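Local atomic coordinates of integral membrane indolylacetylinositol arabinosyltransferase EmbC (Mycolicibacterium smegmatis, PDB entry 7BVE), a protein that probably transfers arabinose units into the arabinan of the mycobacterial cell wall, working as a membrane-embedded glycosyltransferase that binds the drug ethambutol. Residues G274-D279 with L378-R383; D280-T285 with L963-G968; R383-I388 with T573-V578. All coordinates share one frame; numbering follows the deposited sequence.

Interaction 1: residues G274-D279 with L378-R383; sequences GANTAD and LNNGLR. With 95E (Ethambutol), chain G; PO4 (phosphate ion), chain F.
Thr277 overlaps Gly381 and the aliphatic part of Arg383, its OG1 lying 4.1 Å from Gly381 CA and almost as near to Arg383 CD. Its methyl CG2, on the other branch, approaches the carbonyl oxygen of Leu378. Gly381 offers only backbone here, and the threonine packs on it.

Beyond this patch the contact becomes ionic. Asp279 OD2 makes a salt bridge to Arg383 NH1 at 2.8 Å. The carboxylate and guanidinium planes are 52° apart, an oblique meeting in which one oxygen and one nitrogen do the pairing. The same OD2 also lies 3.0 Å from ethambutol N9, which places Asp279 between the drug and the arginine. A bend at chi3 folds the arginine chain, and its other terminal nitrogen is turned to an anion: NH2 donates to O1 of a bound phosphate over 3.2 Å, with an N-H...O angle of 153°.

Both segments are loops of the GT-C-like region of the enzyme, one joining helix 258-272 to helix 281-293, the other joining helix 361-378 to helix 385-405. Asp279 and Arg383 belong to the ethambutol pocket, and Thr570 also hydrogen-bonds the phosphate.

At the far end the chemistry turns to amides and carbonyls. Asn380 turns CG away from its backbone N (chi1 -165°), which carries the amide to the opposing loop, where ND2 gives a weak hydrogen bond to Ala275 O at 3.1 Å. Asn276 crosses it at a slant, its own amide strongly inclined to that of Asn380, while its CA-H is directed at Asn380 O, the carbon and oxygen being 3.5 Å apart. The carbonyl OD1 of Asn380 accepts a weak hydrogen bond from Arg331.

Interaction 2: residues D280-T285 with L963-G968; sequences DGYILT and LDWLVG. With 95E (Ethambutol), chain G.
Gly281 and Gly968 bring their backbones together, CA to CA at 3.6 Å, two glycines meeting with no side chain between them. Van der Waals packing extends from this point on two sides. Leu284 sets CD2 3.8 Å from Gly968 O, and the edge of the Tyr282 ring meets Trp965, with CD2 of the tyrosine 3.5 Å from CB of the tryptophan.

Between the segments, then, the contact is packing; within the helix, Gly281 O accepts both the Thr285 backbone N-H and the Thr285 hydroxyl, OG1 standing 2.6 Å from it.

Ethambutol contacts involve both segments. Its N6 lies over one face of the Tyr282 ring, 3.5 Å from CE1. The Trp965 indole takes C13 of the drug over one face, near the rim, with CH2 at 3.5 Å, while Leu966 CG lies against the opposite face; Ile283 CD1 packs on C5. What turns the indole to the drug is a first torsion that sets CG between the tryptophan's backbone N and carbonyl carbon (chi1 63°), and NE1 is hydrogen-bonded to Asn1001 O.

The contact joins the start of helix 281-293, in the GT-C region, to the loop between strands 961-963 and 989-992 of the C-terminal domain, with Ile283 packing on helix 314-320 and Leu963 on strand 989-992.

Interaction 3: residues R383-I388 with T573-V578; sequences RPEPII and THHFGV. With PO4 (phosphate ion), chain F.
His574 meets the Arg383 guanidinium from above, placing CD2 over one face and toward its rim, with the two planes 71° apart. CD2 is 3.2 Å from Arg383 NE, so a ring carbon rather than a ring nitrogen comes nearest. His574 reaches this place with CG between its backbone N and carbonyl carbon (chi1 51°), and its ring meets that of Trp572, which like Arg383 belongs to the ethambutol pocket.

His575 approaches differently, by an edge: NE2 lies 3.6 Å from Arg383 NH2, in a contact too long to count as a bond. CE1 of the same ring is 3.7 Å from phosphate O3, so this histidine stands beside both arginine and anion, while its ND1 has a weak hydrogen bond with Arg504.

Glu385, at the start of helix 385-405, points into the 573-578 backbone. A bend at chi2 carries its carboxylate past His574 O, nearly parallel to the His575 ring (9°), and OE1 lies 3.2 Å from Val578 CG1 and also near Gly577 C. One turn on, Ile388 CG2 packs on Val578 CG1 at 3.7 Å, the two side chains lying side by side.

The polar ends are satisfied mainly by others: Arg383 by Asp279 and the phosphate, and Glu385 OE2, weakly, by Thr427. Only a long ion pair, 4.0 Å, links Arg383 NH2 to Glu385 OE2. No direct polar bond joins the two segments, but the buried carboxylate may still stabilise the charge of the arginine through space.

How the interactions relate
All three contacts are buried, and they differ in chemistry more than in depth. Arg383 belongs to both interaction 1 and interaction 3: in interaction 1 it is paired through charge, in interaction 3 it is packed against histidines, and the phosphate touches both. Interactions 1 and 2 both touch ethambutol and are joined where OD1 of Asp280, the residue after Asp279, probably accepts a hydrogen bond from Leu382 N. Interaction 2 alone bridges the GT-C region and the C-terminal domain, and it does so by glycine and aromatic packing. Interactions 1 and 3 stay within the GT-C-like region, following one another along the chain through the loop before helix 385-405.

Interaction 1: residues G274-D279 with L378-R383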
loop_
_atom_site.group_PDB
_atom_site.type_symbol
_atom_site.label_atom_id
_atom_site.label_comp_id
_atom_site.label_asym_id
_atom_site.label_seq_id
_atom_site.Cartn_x
_atom_site.Cartn_y
_atom_site.Cartn_z
ATOM N N GLY A 274 2.685 -28.875 10.526
ATOM C CA GLY A 274 2.646 -27.463 10.841
ATOM C C GLY A 274 3.384 -26.644 9.819
ATOM O O GLY A 274 4.363 -27.096 9.223
ATOM N N ALA A 275 2.917 -25.425 9.626
ATOM C CA ALA A 275 3.561 -24.518 8.702
ATOM C C ALA A 275 4.779 -23.891 9.350
ATOM O O ALA A 275 4.790 -23.612 10.550
ATOM C CB ALA A 275 2.597 -23.431 8.265
ATOM N N ASN A 276 5.803 -23.665 8.546
ATOM C CA ASN A 276 7.047 -23.064 8.986
ATOM C C ASN A 276 7.101 -21.621 8.514
ATOM O O ASN A 276 6.366 -21.212 7.613
ATOM C CB ASN A 276 8.227 -23.853 8.433
ATOM C CG ASN A 276 8.267 -25.263 8.954
ATOM O OD1 ASN A 276 8.117 -25.493 10.143
ATOM N ND2 ASN A 276 8.431 -26.222 8.057
ATOM N N THR A 277 7.984 -20.846 9.130
ATOM C CA THR A 277 8.118 -19.446 8.767
ATOM C C THR A 277 8.945 -19.310 7.493
ATOM O O THR A 277 9.413 -20.290 6.913
ATOM C CB THR A 277 8.734 -18.656 9.915
ATOM O OG1 THR A 277 10.038 -19.166 10.208
ATOM C CG2 THR A 277 7.875 -18.782 11.143
ATOM N N ALA A 278 9.128 -18.070 7.044
ATOM C CA ALA A 278 9.874 -17.839 5.815
ATOM C C ALA A 278 11.370 -18.054 6.009
ATOM O O ALA A 278 12.031 -18.637 5.146
ATOM C CB ALA A 278 9.606 -16.430 5.296
ATOM N N ASP A 279 11.917 -17.604 7.135
ATOM C CA ASP A 279 13.360 -17.590 7.345
ATOM C C ASP A 279 13.775 -18.772 8.214
ATOM O O ASP A 279 14.094 -18.636 9.389
ATOM C CB ASP A 279 13.773 -16.271 7.966
ATOM C CG ASP A 279 13.516 -15.108 7.056
ATOM O OD1 ASP A 279 13.584 -15.300 5.829
ATOM O OD2 ASP A 279 13.229 -14.005 7.556
ATOM N N LEU A 378 3.025 -17.934 14.006
ATOM C CA LEU A 378 4.123 -16.979 14.024
ATOM C C LEU A 378 5.423 -17.485 14.622
ATOM O O LEU A 378 6.455 -16.848 14.393
ATOM C CB LEU A 378 3.705 -15.709 14.781
ATOM C CG LEU A 378 2.715 -14.770 14.101
ATOM C CD1 LEU A 378 2.174 -13.767 15.068
ATOM C CD2 LEU A 378 3.405 -14.049 12.984
ATOM N N ASN A 379 5.432 -18.591 15.365
ATOM C CA ASN A 379 6.639 -18.999 16.076
ATOM C C ASN A 379 7.006 -20.455 15.823
ATOM O O ASN A 379 7.539 -21.109 16.710
ATOM C CB ASN A 379 6.499 -18.774 17.581
ATOM C CG ASN A 379 6.430 -17.321 17.952
ATOM O OD1 ASN A 379 7.043 -16.489 17.315
ATOM N ND2 ASN A 379 5.718 -17.012 19.015
ATOM N N ASN A 380 6.718 -21.002 14.645
ATOM C CA ASN A 380 7.132 -22.374 14.340
ATOM C C ASN A 380 8.364 -22.376 13.434
ATOM O O ASN A 380 8.320 -22.774 12.275
ATOM C CB ASN A 380 5.986 -23.153 13.708
ATOM C CG ASN A 380 6.232 -24.645 13.710
ATOM O OD1 ASN A 380 7.184 -25.123 14.311
ATOM N ND2 ASN A 380 5.401 -25.380 13.004
ATOM N N GLY A 381 9.485 -21.950 13.980
ATOM C CA GLY A 381 10.682 -21.870 13.180
ATOM C C GLY A 381 11.922 -21.615 13.991
ATOM O O GLY A 381 11.953 -21.843 15.199
ATOM N N LEU A 382 12.950 -21.130 13.302
ATOM C CA LEU A 382 14.265 -20.904 13.880
ATOM C C LEU A 382 14.548 -19.436 14.155
ATOM O O LEU A 382 15.667 -19.099 14.541
ATOM C CB LEU A 382 15.337 -21.470 12.949
ATOM C CG LEU A 382 15.262 -22.972 12.720
ATOM C CD1 LEU A 382 16.310 -23.404 11.737
ATOM C CD2 LEU A 382 15.442 -23.681 14.021
ATOM N N ARG A 383 13.556 -18.565 13.991
ATOM C CA ARG A 383 13.724 -17.133 14.185
ATOM C C ARG A 383 13.931 -16.803 15.668
ATOM O O ARG A 383 13.709 -17.651 16.532
ATOM C CB ARG A 383 12.505 -16.417 13.600
ATOM C CG ARG A 383 12.561 -16.374 12.093
ATOM C CD ARG A 383 11.522 -15.479 11.480
ATOM N NE ARG A 383 11.691 -14.081 11.892
ATOM C CZ ARG A 383 12.559 -13.248 11.341
ATOM N NH1 ARG A 383 13.358 -13.659 10.367
ATOM N NH2 ARG A 383 12.649 -12.005 11.775
HETATM C C2 95E G . 19.033 -11.556 8.462
HETATM O O12 95E G . 11.519 -12.139 4.592
HETATM C C11 95E G . 12.370 -11.882 5.376
HETATM C C10 95E G . 13.768 -11.472 4.915
HETATM C C13 95E G . 13.980 -11.794 3.440
HETATM C C14 95E G . 14.105 -10.536 2.587
HETATM N N9 95E G . 14.767 -12.175 5.692
HETATM C C8 95E G . 15.148 -11.326 6.797
HETATM C C7 95E G . 16.644 -11.441 7.046
HETATM N N6 95E G . 16.919 -12.588 7.880
HETATM C C3 95E G . 17.722 -12.124 8.986
HETATM O O1 95E G . 19.192 -10.384 8.458
HETATM C C4 95E G . 17.995 -13.296 9.912
HETATM C C5 95E G . 16.813 -14.257 9.907
HETATM P P PO4 F . 15.090 -9.128 10.200
HETATM O O1 PO4 F . 15.159 -10.018 11.415
HETATM O O2 PO4 F . 14.086 -9.683 9.224
HETATM O O3 PO4 F . 14.680 -7.741 10.626
HETATM O O4 PO4 F . 16.440 -9.059 9.536
#

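Interaction 2: residues D280-T285 with L963-G968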
loop_
_atom_site.group_PDB
_atom_site.type_symbol
_atom_site.label_atom_id
_atom_site.label_comp_id
_atom_site.label_asym_id
_atom_site.label_seq_id
_atom_site.Cartn_x
_atom_site.Cartn_y
_atom_site.Cartn_z
ATOM N N ASP A 280 13.788 -19.942 7.613
ATOM C CA ASP A 280 14.350 -21.116 8.259
ATOM C C ASP A 280 15.518 -21.693 7.492
ATOM O O ASP A 280 16.512 -22.094 8.099
ATOM C CB ASP A 280 13.284 -22.194 8.429
ATOM C CG ASP A 280 12.200 -21.788 9.382
ATOM O OD1 ASP A 280 12.467 -20.954 10.268
ATOM O OD2 ASP A 280 11.078 -22.310 9.248
ATOM N N GLY A 281 15.425 -21.738 6.165
ATOM C CA GLY A 281 16.561 -22.160 5.374
ATOM C C GLY A 281 17.671 -21.135 5.380
ATOM O O GLY A 281 18.847 -21.482 5.268
ATOM N N TYR A 282 17.302 -19.866 5.551
ATOM C CA TYR A 282 18.244 -18.766 5.699
ATOM C C TYR A 282 19.159 -18.994 6.897
ATOM O O TYR A 282 20.387 -19.080 6.768
ATOM C CB TYR A 282 17.440 -17.480 5.869
ATOM C CG TYR A 282 18.185 -16.199 5.636
ATOM C CD1 TYR A 282 18.888 -15.586 6.648
ATOM C CD2 TYR A 282 18.214 -15.619 4.386
ATOM C CE1 TYR A 282 19.576 -14.421 6.419
ATOM C CE2 TYR A 282 18.893 -14.455 4.153
ATOM C CZ TYR A 282 19.577 -13.868 5.168
ATOM O OH TYR A 282 20.260 -12.706 4.930
ATOM N N ILE A 283 18.552 -19.153 8.073
ATOM C CA ILE A 283 19.283 -19.341 9.319
ATOM C C ILE A 283 19.969 -20.699 9.363
ATOM O O ILE A 283 21.079 -20.819 9.896
ATOM C CB ILE A 283 18.311 -19.131 10.491
ATOM C CG1 ILE A 283 17.789 -17.701 10.466
ATOM C CG2 ILE A 283 18.963 -19.385 11.826
ATOM C CD1 ILE A 283 16.662 -17.467 11.395
ATOM N N LEU A 284 19.365 -21.729 8.772
ATOM C CA LEU A 284 20.001 -23.041 8.778
ATOM C C LEU A 284 21.241 -23.066 7.893
ATOM O O LEU A 284 22.257 -23.664 8.260
ATOM C CB LEU A 284 19.000 -24.106 8.341
ATOM C CG LEU A 284 19.470 -25.555 8.412
ATOM C CD1 LEU A 284 19.770 -25.955 9.835
ATOM C CD2 LEU A 284 18.434 -26.470 7.811
ATOM N N THR A 285 21.210 -22.360 6.761
ATOM C CA THR A 285 22.372 -22.323 5.882
ATOM C C THR A 285 23.493 -21.479 6.477
ATOM O O THR A 285 24.673 -21.858 6.392
ATOM C CB THR A 285 21.949 -21.791 4.520
ATOM O OG1 THR A 285 20.849 -22.567 4.040
ATOM C CG2 THR A 285 23.069 -21.916 3.541
ATOM N N LEU A 963 21.812 -23.253 -2.733
ATOM C CA LEU A 963 20.433 -23.202 -2.288
ATOM C C LEU A 963 19.975 -21.757 -2.202
ATOM O O LEU A 963 20.754 -20.863 -1.878
ATOM C CB LEU A 963 20.300 -23.862 -0.918
ATOM C CG LEU A 963 20.599 -25.350 -0.832
ATOM C CD1 LEU A 963 20.719 -25.756 0.595
ATOM C CD2 LEU A 963 19.482 -26.101 -1.475
ATOM N N ASP A 964 18.701 -21.529 -2.485
ATOM C CA ASP A 964 18.155 -20.209 -2.233
ATOM C C ASP A 964 17.732 -20.098 -0.777
ATOM O O ASP A 964 17.783 -21.063 -0.016
ATOM C CB ASP A 964 16.987 -19.914 -3.163
ATOM C CG ASP A 964 17.418 -19.799 -4.608
ATOM O OD1 ASP A 964 18.616 -19.569 -4.867
ATOM O OD2 ASP A 964 16.558 -19.892 -5.495
ATOM N N TRP A 965 17.320 -18.904 -0.376
ATOM C CA TRP A 965 17.063 -18.694 1.040
ATOM C C TRP A 965 15.689 -19.174 1.478
ATOM O O TRP A 965 15.379 -19.108 2.669
ATOM C CB TRP A 965 17.255 -17.225 1.405
ATOM C CG TRP A 965 16.339 -16.261 0.761
ATOM C CD1 TRP A 965 16.540 -15.610 -0.406
ATOM C CD2 TRP A 965 15.084 -15.802 1.267
ATOM N NE1 TRP A 965 15.484 -14.785 -0.675
ATOM C CE2 TRP A 965 14.576 -14.884 0.341
ATOM C CE3 TRP A 965 14.338 -16.086 2.414
ATOM C CZ2 TRP A 965 13.358 -14.249 0.520
ATOM C CZ3 TRP A 965 13.135 -15.455 2.587
ATOM C CH2 TRP A 965 12.655 -14.549 1.647
ATOM N N LEU A 966 14.865 -19.654 0.556
ATOM C CA LEU A 966 13.640 -20.365 0.885
ATOM C C LEU A 966 13.830 -21.871 0.907
ATOM O O LEU A 966 13.332 -22.539 1.812
ATOM C CB LEU A 966 12.547 -20.015 -0.119
ATOM C CG LEU A 966 11.909 -18.636 -0.044
ATOM C CD1 LEU A 966 11.090 -18.406 -1.272
ATOM C CD2 LEU A 966 11.012 -18.578 1.154
ATOM N N VAL A 967 14.570 -22.418 -0.049
ATOM C CA VAL A 967 14.673 -23.872 -0.201
ATOM C C VAL A 967 15.827 -24.321 0.687
ATOM O O VAL A 967 16.899 -24.729 0.238
ATOM C CB VAL A 967 14.846 -24.263 -1.671
ATOM C CG1 VAL A 967 13.594 -24.018 -2.365
ATOM C CG2 VAL A 967 15.822 -23.356 -2.372
ATOM N N GLY A 968 15.581 -24.320 1.984
ATOM C CA GLY A 968 16.642 -24.752 2.867
ATOM C C GLY A 968 16.227 -25.790 3.875
ATOM O O GLY A 968 17.040 -26.595 4.324
HETATM C C2 95E G . 19.033 -11.556 8.462
HETATM O O12 95E G . 11.519 -12.139 4.592
HETATM C C11 95E G . 12.370 -11.882 5.376
HETATM C C10 95E G . 13.768 -11.472 4.915
HETATM C C13 95E G . 13.980 -11.794 3.440
HETATM C C14 95E G . 14.105 -10.536 2.587
HETATM N N9 95E G . 14.767 -12.175 5.692
HETATM C C8 95E G . 15.148 -11.326 6.797
HETATM C C7 95E G . 16.644 -11.441 7.046
HETATM N N6 95E G . 16.919 -12.588 7.880
HETATM C C3 95E G . 17.722 -12.124 8.986
HETATM O O1 95E G . 19.192 -10.384 8.458
HETATM C C4 95E G . 17.995 -13.296 9.912
HETATM C C5 95E G . 16.813 -14.257 9.907
#

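Interaction 3: residues R383-I388 with T573-V578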
loop_
_atom_site.group_PDB
_atom_site.type_symbol
_atom_site.label_atom_id
_atom_site.label_comp_id
_atom_site.label_asym_id
_atom_site.label_seq_id
_atom_site.Cartn_x
_atom_site.Cartn_y
_atom_site.Cartn_z
ATOM N N ARG A 383 13.556 -18.565 13.991
ATOM C CA ARG A 383 13.724 -17.133 14.185
ATOM C C ARG A 383 13.931 -16.803 15.668
ATOM O O ARG A 383 13.709 -17.651 16.532
ATOM C CB ARG A 383 12.505 -16.417 13.600
ATOM C CG ARG A 383 12.561 -16.374 12.093
ATOM C CD ARG A 383 11.522 -15.479 11.480
ATOM N NE ARG A 383 11.691 -14.081 11.892
ATOM C CZ ARG A 383 12.559 -13.248 11.341
ATOM N NH1 ARG A 383 13.358 -13.659 10.367
ATOM N NH2 ARG A 383 12.649 -12.005 11.775
ATOM N N PRO A 384 14.398 -15.596 16.003
ATOM C CA PRO A 384 14.588 -15.265 17.417
ATOM C C PRO A 384 13.320 -14.918 18.180
ATOM O O PRO A 384 13.421 -14.575 19.357
ATOM C CB PRO A 384 15.525 -14.050 17.358
ATOM C CG PRO A 384 15.264 -13.439 16.082
ATOM C CD PRO A 384 15.017 -14.555 15.149
ATOM N N GLU A 385 12.143 -15.015 17.575
ATOM C CA GLU A 385 10.869 -14.610 18.164
ATOM C C GLU A 385 10.463 -15.388 19.429
ATOM O O GLU A 385 10.012 -14.744 20.388
ATOM C CB GLU A 385 9.777 -14.705 17.093
ATOM C CG GLU A 385 10.086 -13.966 15.816
ATOM C CD GLU A 385 10.056 -12.485 15.988
ATOM O OE1 GLU A 385 9.238 -12.022 16.797
ATOM O OE2 GLU A 385 10.841 -11.785 15.322
ATOM N N PRO A 386 10.593 -16.734 19.516
ATOM C CA PRO A 386 10.325 -17.374 20.816
ATOM C C PRO A 386 11.313 -17.026 21.913
ATOM O O PRO A 386 10.925 -16.987 23.090
ATOM C CB PRO A 386 10.378 -18.865 20.483
ATOM C CG PRO A 386 11.132 -18.972 19.271
ATOM C CD PRO A 386 10.783 -17.783 18.490
ATOM N N ILE A 387 12.575 -16.775 21.558
ATOM C CA ILE A 387 13.582 -16.370 22.536
ATOM C C ILE A 387 13.209 -15.027 23.144
ATOM O O ILE A 387 13.264 -14.838 24.362
ATOM C CB ILE A 387 14.980 -16.318 21.887
ATOM C CG1 ILE A 387 15.459 -17.695 21.438
ATOM C CG2 ILE A 387 16.000 -15.742 22.832
ATOM C CD1 ILE A 387 15.241 -17.992 19.977
ATOM N N ILE A 388 12.763 -14.098 22.303
ATOM C CA ILE A 388 12.404 -12.765 22.765
ATOM C C ILE A 388 11.115 -12.800 23.579
ATOM O O ILE A 388 10.996 -12.105 24.593
ATOM C CB ILE A 388 12.319 -11.813 21.561
ATOM C CG1 ILE A 388 13.678 -11.724 20.882
ATOM C CG2 ILE A 388 11.934 -10.430 21.987
ATOM C CD1 ILE A 388 13.636 -11.083 19.536
ATOM N N THR A 573 5.659 -8.727 9.019
ATOM C CA THR A 573 4.486 -9.131 9.777
ATOM C C THR A 573 4.815 -10.205 10.806
ATOM O O THR A 573 4.175 -10.264 11.858
ATOM C CB THR A 573 3.397 -9.593 8.800
ATOM O OG1 THR A 573 3.180 -8.572 7.832
ATOM C CG2 THR A 573 2.088 -9.821 9.491
ATOM N N HIS A 574 5.851 -11.004 10.575
ATOM C CA HIS A 574 6.261 -12.000 11.561
ATOM C C HIS A 574 7.043 -11.427 12.729
ATOM O O HIS A 574 7.537 -12.204 13.545
ATOM C CB HIS A 574 7.074 -13.118 10.910
ATOM C CG HIS A 574 8.205 -12.636 10.067
ATOM N ND1 HIS A 574 8.070 -12.411 8.711
ATOM C CD2 HIS A 574 9.485 -12.321 10.367
ATOM C CE1 HIS A 574 9.224 -11.995 8.221
ATOM N NE2 HIS A 574 10.090 -11.927 9.204
ATOM N N HIS A 575 7.162 -10.110 12.839
ATOM C CA HIS A 575 7.729 -9.502 14.028
ATOM C C HIS A 575 6.709 -9.340 15.137
ATOM O O HIS A 575 7.077 -8.894 16.226
ATOM C CB HIS A 575 8.323 -8.140 13.700
ATOM C CG HIS A 575 9.499 -8.200 12.783
ATOM N ND1 HIS A 575 10.073 -7.076 12.238
ATOM C CD2 HIS A 575 10.205 -9.250 12.305
ATOM C CE1 HIS A 575 11.082 -7.429 11.466
ATOM N NE2 HIS A 575 11.184 -8.743 11.490
ATOM N N PHE A 576 5.440 -9.667 14.891
ATOM C CA PHE A 576 4.438 -9.652 15.946
ATOM C C PHE A 576 4.517 -10.869 16.849
ATOM O O PHE A 576 3.760 -10.944 17.817
ATOM C CB PHE A 576 3.027 -9.568 15.369
ATOM C CG PHE A 576 2.668 -8.229 14.803
ATOM C CD1 PHE A 576 2.406 -7.160 15.640
ATOM C CD2 PHE A 576 2.513 -8.052 13.441
ATOM C CE1 PHE A 576 2.053 -5.937 15.126
ATOM C CE2 PHE A 576 2.152 -6.831 12.924
ATOM C CZ PHE A 576 1.919 -5.779 13.768
ATOM N N GLY A 577 5.407 -11.817 16.566
ATOM C CA GLY A 577 5.546 -13.008 17.377
ATOM C C GLY A 577 6.165 -12.785 18.737
ATOM O O GLY A 577 6.185 -13.720 19.541
ATOM N N VAL A 578 6.674 -11.580 19.016
ATOM C CA VAL A 578 7.193 -11.240 20.338
ATOM C C VAL A 578 6.100 -11.024 21.366
ATOM O O VAL A 578 6.402 -10.935 22.560
ATOM C CB VAL A 578 8.049 -9.959 20.294
ATOM C CG1 VAL A 578 9.247 -10.160 19.430
ATOM C CG2 VAL A 578 7.241 -8.808 19.763
HETATM P P PO4 F . 15.090 -9.128 10.200
HETATM O O1 PO4 F . 15.159 -10.018 11.415
HETATM O O2 PO4 F . 14.086 -9.683 9.224
HETATM O O3 PO4 F . 14.680 -7.741 10.626
HETATM O O4 PO4 F . 16.440 -9.059 9.536
#